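Local coordinates for manganese-binding protein (PDB 6NSI), which binds ferrous iron, manganese and nickel, preferring iron, and delivers the metal to the membrane permease of an ABC importer, at residues Val15-Val23 / Asp131-Glu142. Sequence-based numbering, arbitrary orientation.
Sequences VSRITGDRV and DFQKNADQILSE
R17 reaches from helix 9-19 to helix 129-154, probably the long interlobe helix of the bacterial solute-binding protein 9 family; the axes of helices 15-19 and 131-142 pass 7.9 Å apart at 131°, nearer antiparallel than parallel, far from the iron site. From CB the arginine bends at CG and CD, bringing NE to within 3.9 Å of I139 CD1. CZ then passes over I139, whose CB lies against one face of the guanidinium, 4.0 Å from NH1, and NH2 ends in a salt bridge 2.8 Å from E142 OE1 and also 2.9 Å from E142 OE2. Q138 NE2 donates to the anti lone pair of E142 OE1. An arginine suits this place because its flat head can rest on apolar I139 while NH2 meets the carboxylate. Further in, branched I18 spreads over two neighbours, CG1 at A136 and CG2 at F132 CB, while A118 of helix 107-124 also touches it. T19 turns CG2 onto the F132 ring in an off-centre CH-pi contact, its OG1 hydrogen-bonded to N25 ND2. Beyond G20, whose positive phi ends the helix, R22 and D131 pair by charge alone. N135's amide suits the helix's C-terminal end: ND2 donates to I18 O at 2.9 Å, from above the carbonyl plane.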
ATOM      1  N   VAL A  15     -10.764  -9.037  -3.475  1.00 40.12           N
ATOM      2  CA  VAL A  15     -11.333 -10.030  -4.394  1.00 35.39           C
ATOM      3  C   VAL A  15     -12.299 -10.942  -3.650  1.00 43.35           C
ATOM      4  O   VAL A  15     -13.418 -11.199  -4.109  1.00 45.13           O
ATOM      5  CB  VAL A  15     -10.214 -10.841  -5.079  1.00 38.37           C
ATOM      6  CG1 VAL A  15     -10.817 -11.966  -5.914  1.00 37.46           C
ATOM      7  CG2 VAL A  15      -9.363  -9.954  -5.972  1.00 35.06           C
ATOM      8  N   SER A  16     -11.883 -11.435  -2.477  1.00 38.23           N
ATOM      9  CA  SER A  16     -12.701 -12.385  -1.728  1.00 39.69           C
ATOM     10  C   SER A  16     -14.025 -11.773  -1.296  1.00 47.50           C
ATOM     11  O   SER A  16     -15.023 -12.493  -1.159  1.00 43.09           O
ATOM     12  CB  SER A  16     -11.931 -12.893  -0.507  1.00 41.85           C
ATOM     13  OG  SER A  16     -10.712 -13.501  -0.904  1.00 43.17           O
ATOM     14  N   ARG A  17     -14.052 -10.453  -1.075  1.00 45.92           N
ATOM     15  CA  ARG A  17     -15.293  -9.780  -0.703  1.00 47.26           C
ATOM     16  C   ARG A  17     -16.248  -9.685  -1.886  1.00 47.51           C
ATOM     17  O   ARG A  17     -17.466  -9.765  -1.703  1.00 49.66           O
ATOM     18  CB  ARG A  17     -15.001  -8.379  -0.144  1.00 42.57           C
ATOM     19  CG  ARG A  17     -14.696  -8.320   1.363  1.00 42.05           C
ATOM     20  CD  ARG A  17     -15.977  -8.376   2.203  1.00 47.06           C
ATOM     21  NE  ARG A  17     -16.496  -7.062   2.602  1.00 55.30           N
ATOM     22  CZ  ARG A  17     -17.615  -6.511   2.124  1.00 57.69           C
ATOM     23  NH1 ARG A  17     -18.341  -7.144   1.205  1.00 55.29           N
ATOM     24  NH2 ARG A  17     -18.010  -5.317   2.559  1.00 53.14           N
ATOM     25  N   ILE A  18     -15.720  -9.506  -3.097  1.00 44.34           N
ATOM     26  CA  ILE A  18     -16.583  -9.482  -4.272  1.00 45.65           C
ATOM     27  C   ILE A  18     -17.164 -10.862  -4.542  1.00 50.76           C
ATOM     28  O   ILE A  18     -18.347 -10.991  -4.864  1.00 49.41           O
ATOM     29  CB  ILE A  18     -15.819  -8.958  -5.499  1.00 44.63           C
ATOM     30  CG1 ILE A  18     -15.444  -7.492  -5.309  1.00 41.42           C
ATOM     31  CG2 ILE A  18     -16.656  -9.146  -6.769  1.00 46.98           C
ATOM     32  CD1 ILE A  18     -14.426  -7.015  -6.318  1.00 38.59           C
ATOM     33  N   THR A  19     -16.349 -11.915  -4.420  1.00 48.35           N
ATOM     34  CA  THR A  19     -16.800 -13.248  -4.818  1.00 49.91           C
ATOM     35  C   THR A  19     -17.538 -13.997  -3.718  1.00 53.97           C
ATOM     36  O   THR A  19     -18.400 -14.827  -4.028  1.00 57.69           O
ATOM     37  CB  THR A  19     -15.626 -14.120  -5.290  1.00 43.09           C
ATOM     38  OG1 THR A  19     -14.672 -14.299  -4.233  1.00 47.36           O
ATOM     39  CG2 THR A  19     -14.947 -13.520  -6.513  1.00 36.74           C
ATOM     40  N   GLY A  20     -17.227 -13.723  -2.453  1.00 42.41           N
ATOM     41  CA  GLY A  20     -17.749 -14.541  -1.373  1.00 48.88           C
ATOM     42  C   GLY A  20     -17.535 -16.026  -1.606  1.00 55.93           C
ATOM     43  O   GLY A  20     -16.472 -16.469  -2.050  1.00 58.71           O
ATOM     44  N   ASP A  21     -18.510 -16.840  -1.250  1.00 67.95           N
ATOM     45  CA  ASP A  21     -18.382 -18.319  -1.319  1.00 69.27           C
ATOM     46  C   ASP A  21     -18.280 -18.894  -2.736  1.00 59.64           C
ATOM     47  O   ASP A  21     -17.792 -20.008  -2.828  1.00 64.25           O
ATOM     48  CB  ASP A  21     -19.650 -18.973  -0.762  1.00 70.97           C
ATOM     49  CG  ASP A  21     -19.500 -19.549   0.627  1.00 76.73           C
ATOM     50  OD1 ASP A  21     -18.646 -19.063   1.362  1.00 81.68           O
ATOM     51  OD2 ASP A  21     -20.257 -20.468   0.962  1.00 81.36           O
ATOM     52  N   ARG A  22     -18.670 -18.182  -3.790  1.00 56.11           N
ATOM     53  CA  ARG A  22     -18.778 -18.833  -5.093  1.00 59.17           C
ATOM     54  C   ARG A  22     -17.433 -19.176  -5.737  1.00 62.96           C
ATOM     55  O   ARG A  22     -17.437 -19.703  -6.857  1.00 65.81           O
ATOM     56  CB  ARG A  22     -19.611 -17.956  -6.031  1.00 64.02           C
ATOM     57  CG  ARG A  22     -21.097 -17.917  -5.671  1.00 66.77           C
ATOM     58  CD  ARG A  22     -21.932 -18.742  -6.643  1.00 73.51           C
ATOM     59  NE  ARG A  22     -23.362 -18.421  -6.616  1.00 78.20           N
ATOM     60  CZ  ARG A  22     -23.884 -17.245  -6.975  1.00 85.84           C
ATOM     61  NH1 ARG A  22     -23.096 -16.255  -7.387  1.00 77.01           N
ATOM     62  NH2 ARG A  22     -25.196 -17.051  -6.912  1.00 80.93           N
ATOM     63  N   VAL A  23     -16.298 -18.925  -5.077  1.00 56.20           N
ATOM     64  CA  VAL A  23     -14.983 -19.257  -5.615  1.00 52.44           C
ATOM     65  C   VAL A  23     -14.016 -19.447  -4.453  1.00 56.14           C
ATOM     66  O   VAL A  23     -14.264 -18.998  -3.328  1.00 61.54           O
ATOM     67  CB  VAL A  23     -14.445 -18.170  -6.577  1.00 54.11           C
ATOM     68  CG1 VAL A  23     -13.851 -17.005  -5.798  1.00 53.57           C
ATOM     69  CG2 VAL A  23     -13.407 -18.738  -7.511  1.00 56.44           C
ATOM     70  N   ASP A 131     -24.432 -11.664  -8.023  1.00 64.49           N
ATOM     71  CA  ASP A 131     -23.900 -11.716  -6.665  1.00 64.31           C
ATOM     72  C   ASP A 131     -22.587 -10.949  -6.569  1.00 61.41           C
ATOM     73  O   ASP A 131     -22.362 -10.195  -5.611  1.00 52.57           O
ATOM     74  CB  ASP A 131     -23.713 -13.166  -6.228  1.00 59.08           C
ATOM     75  CG  ASP A 131     -24.898 -13.688  -5.436  1.00 79.40           C
ATOM     76  OD1 ASP A 131     -24.713 -14.640  -4.647  1.00 80.99           O
ATOM     77  OD2 ASP A 131     -26.014 -13.139  -5.604  1.00 78.14           O
ATOM     78  N   PHE A 132     -21.724 -11.106  -7.575  1.00 58.20           N
ATOM     79  CA  PHE A 132     -20.465 -10.370  -7.606  1.00 56.94           C
ATOM     80  C   PHE A 132     -20.707  -8.873  -7.505  1.00 58.11           C
ATOM     81  O   PHE A 132     -20.029  -8.171  -6.746  1.00 46.74           O
ATOM     82  CB  PHE A 132     -19.699 -10.693  -8.890  1.00 49.98           C
ATOM     83  CG  PHE A 132     -18.975 -12.003  -8.851  1.00 47.91           C
ATOM     84  CD1 PHE A 132     -19.173 -12.895  -7.804  1.00 46.71           C
ATOM     85  CD2 PHE A 132     -18.092 -12.346  -9.869  1.00 45.50           C
ATOM     86  CE1 PHE A 132     -18.501 -14.112  -7.771  1.00 45.95           C
ATOM     87  CE2 PHE A 132     -17.418 -13.553  -9.842  1.00 43.75           C
ATOM     88  CZ  PHE A 132     -17.621 -14.437  -8.790  1.00 45.79           C
ATOM     89  N   GLN A 133     -21.679  -8.369  -8.270  1.00 51.79           N
ATOM     90  CA  GLN A 133     -21.901  -6.932  -8.325  1.00 55.30           C
ATOM     91  C   GLN A 133     -22.478  -6.415  -7.014  1.00 55.29           C
ATOM     92  O   GLN A 133     -22.045  -5.370  -6.511  1.00 49.44           O
ATOM     93  CB  GLN A 133     -22.813  -6.588  -9.498  1.00 53.07           C
ATOM     94  CG  GLN A 133     -22.920  -5.108  -9.760  1.00 57.18           C
ATOM     95  CD  GLN A 133     -21.566  -4.459  -9.945  1.00 62.66           C
ATOM     96  OE1 GLN A 133     -20.851  -4.750 -10.910  1.00 60.08           O
ATOM     97  NE2 GLN A 133     -21.200  -3.575  -9.018  1.00 53.41           N
ATOM     98  N   LYS A 134     -23.439  -7.151  -6.443  1.00 54.28           N
ATOM     99  CA  LYS A 134     -23.992  -6.808  -5.135  1.00 59.98           C
ATOM    100  C   LYS A 134     -22.893  -6.620  -4.096  1.00 53.15           C
ATOM    101  O   LYS A 134     -22.868  -5.616  -3.370  1.00 52.26           O
ATOM    102  CB  LYS A 134     -24.963  -7.901  -4.678  1.00 59.00           C
ATOM    103  CG  LYS A 134     -26.135  -7.392  -3.844  1.00 62.74           C
ATOM    104  CD  LYS A 134     -26.765  -6.155  -4.479  1.00 72.00           C
ATOM    105  CE  LYS A 134     -28.266  -6.082  -4.210  1.00 69.88           C
ATOM    106  NZ  LYS A 134     -28.786  -4.685  -4.287  1.00 72.13           N
ATOM    107  N   ASN A 135     -21.987  -7.597  -4.000  1.00 50.19           N
ATOM    108  CA  ASN A 135     -20.905  -7.531  -3.018  1.00 54.64           C
ATOM    109  C   ASN A 135     -19.925  -6.411  -3.340  1.00 43.25           C
ATOM    110  O   ASN A 135     -19.404  -5.756  -2.429  1.00 43.46           O
ATOM    111  CB  ASN A 135     -20.169  -8.863  -2.961  1.00 48.00           C
ATOM    112  CG  ASN A 135     -21.106 -10.027  -2.800  1.00 56.68           C
ATOM    113  OD1 ASN A 135     -22.293  -9.843  -2.512  1.00 58.18           O
ATOM    114  ND2 ASN A 135     -20.588 -11.239  -2.997  1.00 45.02           N
ATOM    115  N   ALA A 136     -19.645  -6.206  -4.631  1.00 44.74           N
ATOM    116  CA  ALA A 136     -18.819  -5.085  -5.063  1.00 44.73           C
ATOM    117  C   ALA A 136     -19.426  -3.763  -4.613  1.00 49.57           C
ATOM    118  O   ALA A 136     -18.744  -2.919  -4.017  1.00 38.93           O
ATOM    119  CB  ALA A 136     -18.660  -5.118  -6.586  1.00 47.38           C
ATOM    120  N   ASP A 137     -20.718  -3.569  -4.894  1.00 48.93           N
ATOM    121  CA  ASP A 137     -21.414  -2.374  -4.437  1.00 45.01           C
ATOM    122  C   ASP A 137     -21.223  -2.170  -2.945  1.00 42.85           C
ATOM    123  O   ASP A 137     -20.984  -1.045  -2.487  1.00 39.78           O
ATOM    124  CB  ASP A 137     -22.902  -2.481  -4.760  1.00 50.28           C
ATOM    125  CG  ASP A 137     -23.172  -2.491  -6.242  1.00 53.93           C
ATOM    126  OD1 ASP A 137     -22.266  -2.102  -7.011  1.00 59.03           O
ATOM    127  OD2 ASP A 137     -24.294  -2.882  -6.637  1.00 58.98           O
ATOM    128  N   GLN A 138     -21.318  -3.251  -2.170  1.00 39.98           N
ATOM    129  CA  GLN A 138     -21.203  -3.122  -0.723  1.00 41.38           C
ATOM    130  C   GLN A 138     -19.791  -2.713  -0.314  1.00 51.46           C
ATOM    131  O   GLN A 138     -19.612  -1.735   0.421  1.00 43.26           O
ATOM    132  CB  GLN A 138     -21.615  -4.426  -0.043  1.00 43.37           C
ATOM    133  CG  GLN A 138     -21.867  -4.274   1.448  1.00 51.67           C
ATOM    134  CD  GLN A 138     -22.694  -3.033   1.793  1.00 64.49           C
ATOM    135  OE1 GLN A 138     -23.666  -2.700   1.105  1.00 66.44           O
ATOM    136  NE2 GLN A 138     -22.314  -2.350   2.873  1.00 65.76           N
ATOM    137  N   ILE A 139     -18.768  -3.433  -0.787  1.00 48.07           N
ATOM    138  CA  ILE A 139     -17.417  -3.117  -0.322  1.00 38.32           C
ATOM    139  C   ILE A 139     -16.983  -1.747  -0.831  1.00 39.24           C
ATOM    140  O   ILE A 139     -16.330  -0.980  -0.109  1.00 43.18           O
ATOM    141  CB  ILE A 139     -16.417  -4.227  -0.711  1.00 41.52           C
ATOM    142  CG1 ILE A 139     -15.043  -3.938  -0.084  1.00 39.02           C
ATOM    143  CG2 ILE A 139     -16.317  -4.400  -2.218  1.00 34.95           C
ATOM    144  CD1 ILE A 139     -15.136  -3.601   1.407  1.00 32.50           C
ATOM    145  N   LEU A 140     -17.369  -1.399  -2.062  1.00 36.87           N
ATOM    146  CA  LEU A 140     -16.995  -0.103  -2.621  1.00 35.49           C
ATOM    147  C   LEU A 140     -17.569   1.054  -1.808  1.00 42.64           C
ATOM    148  O   LEU A 140     -16.894   2.072  -1.609  1.00 40.87           O
ATOM    149  CB  LEU A 140     -17.447  -0.002  -4.073  1.00 36.14           C
ATOM    150  CG  LEU A 140     -16.581  -0.742  -5.092  1.00 42.83           C
ATOM    151  CD1 LEU A 140     -17.312  -0.821  -6.452  1.00 45.10           C
ATOM    152  CD2 LEU A 140     -15.236  -0.053  -5.212  1.00 45.46           C
ATOM    153  N   SER A 141     -18.816   0.933  -1.342  1.00 44.70           N
ATOM    154  CA  SER A 141     -19.377   2.011  -0.530  1.00 47.68           C
ATOM    155  C   SER A 141     -18.796   2.006   0.879  1.00 40.08           C
ATOM    156  O   SER A 141     -18.708   3.062   1.526  1.00 39.02           O
ATOM    157  CB  SER A 141     -20.897   1.898  -0.476  1.00 45.40           C
ATOM    158  OG  SER A 141     -21.260   0.740   0.243  1.00 48.33           O
ATOM    159  N   GLU A 142     -18.404   0.833   1.376  1.00 38.50           N
ATOM    160  CA  GLU A 142     -17.707   0.785   2.652  1.00 41.31           C
ATOM    161  C   GLU A 142     -16.335   1.450   2.549  1.00 39.69           C
ATOM    162  O   GLU A 142     -15.909   2.156   3.472  1.00 36.61           O
ATOM    163  CB  GLU A 142     -17.591  -0.664   3.120  1.00 45.39           C
ATOM    164  CG  GLU A 142     -18.874  -1.226   3.724  1.00 46.56           C
ATOM    165  CD  GLU A 142     -18.782  -2.715   4.028  1.00 50.87           C
ATOM    166  OE1 GLU A 142     -19.753  -3.451   3.757  1.00 54.00           O
ATOM    167  OE2 GLU A 142     -17.730  -3.160   4.530  1.00 61.98           O
TER
HETATM  168  O   HOH W   1     -24.984 -14.448  -9.036  1.00 69.96           O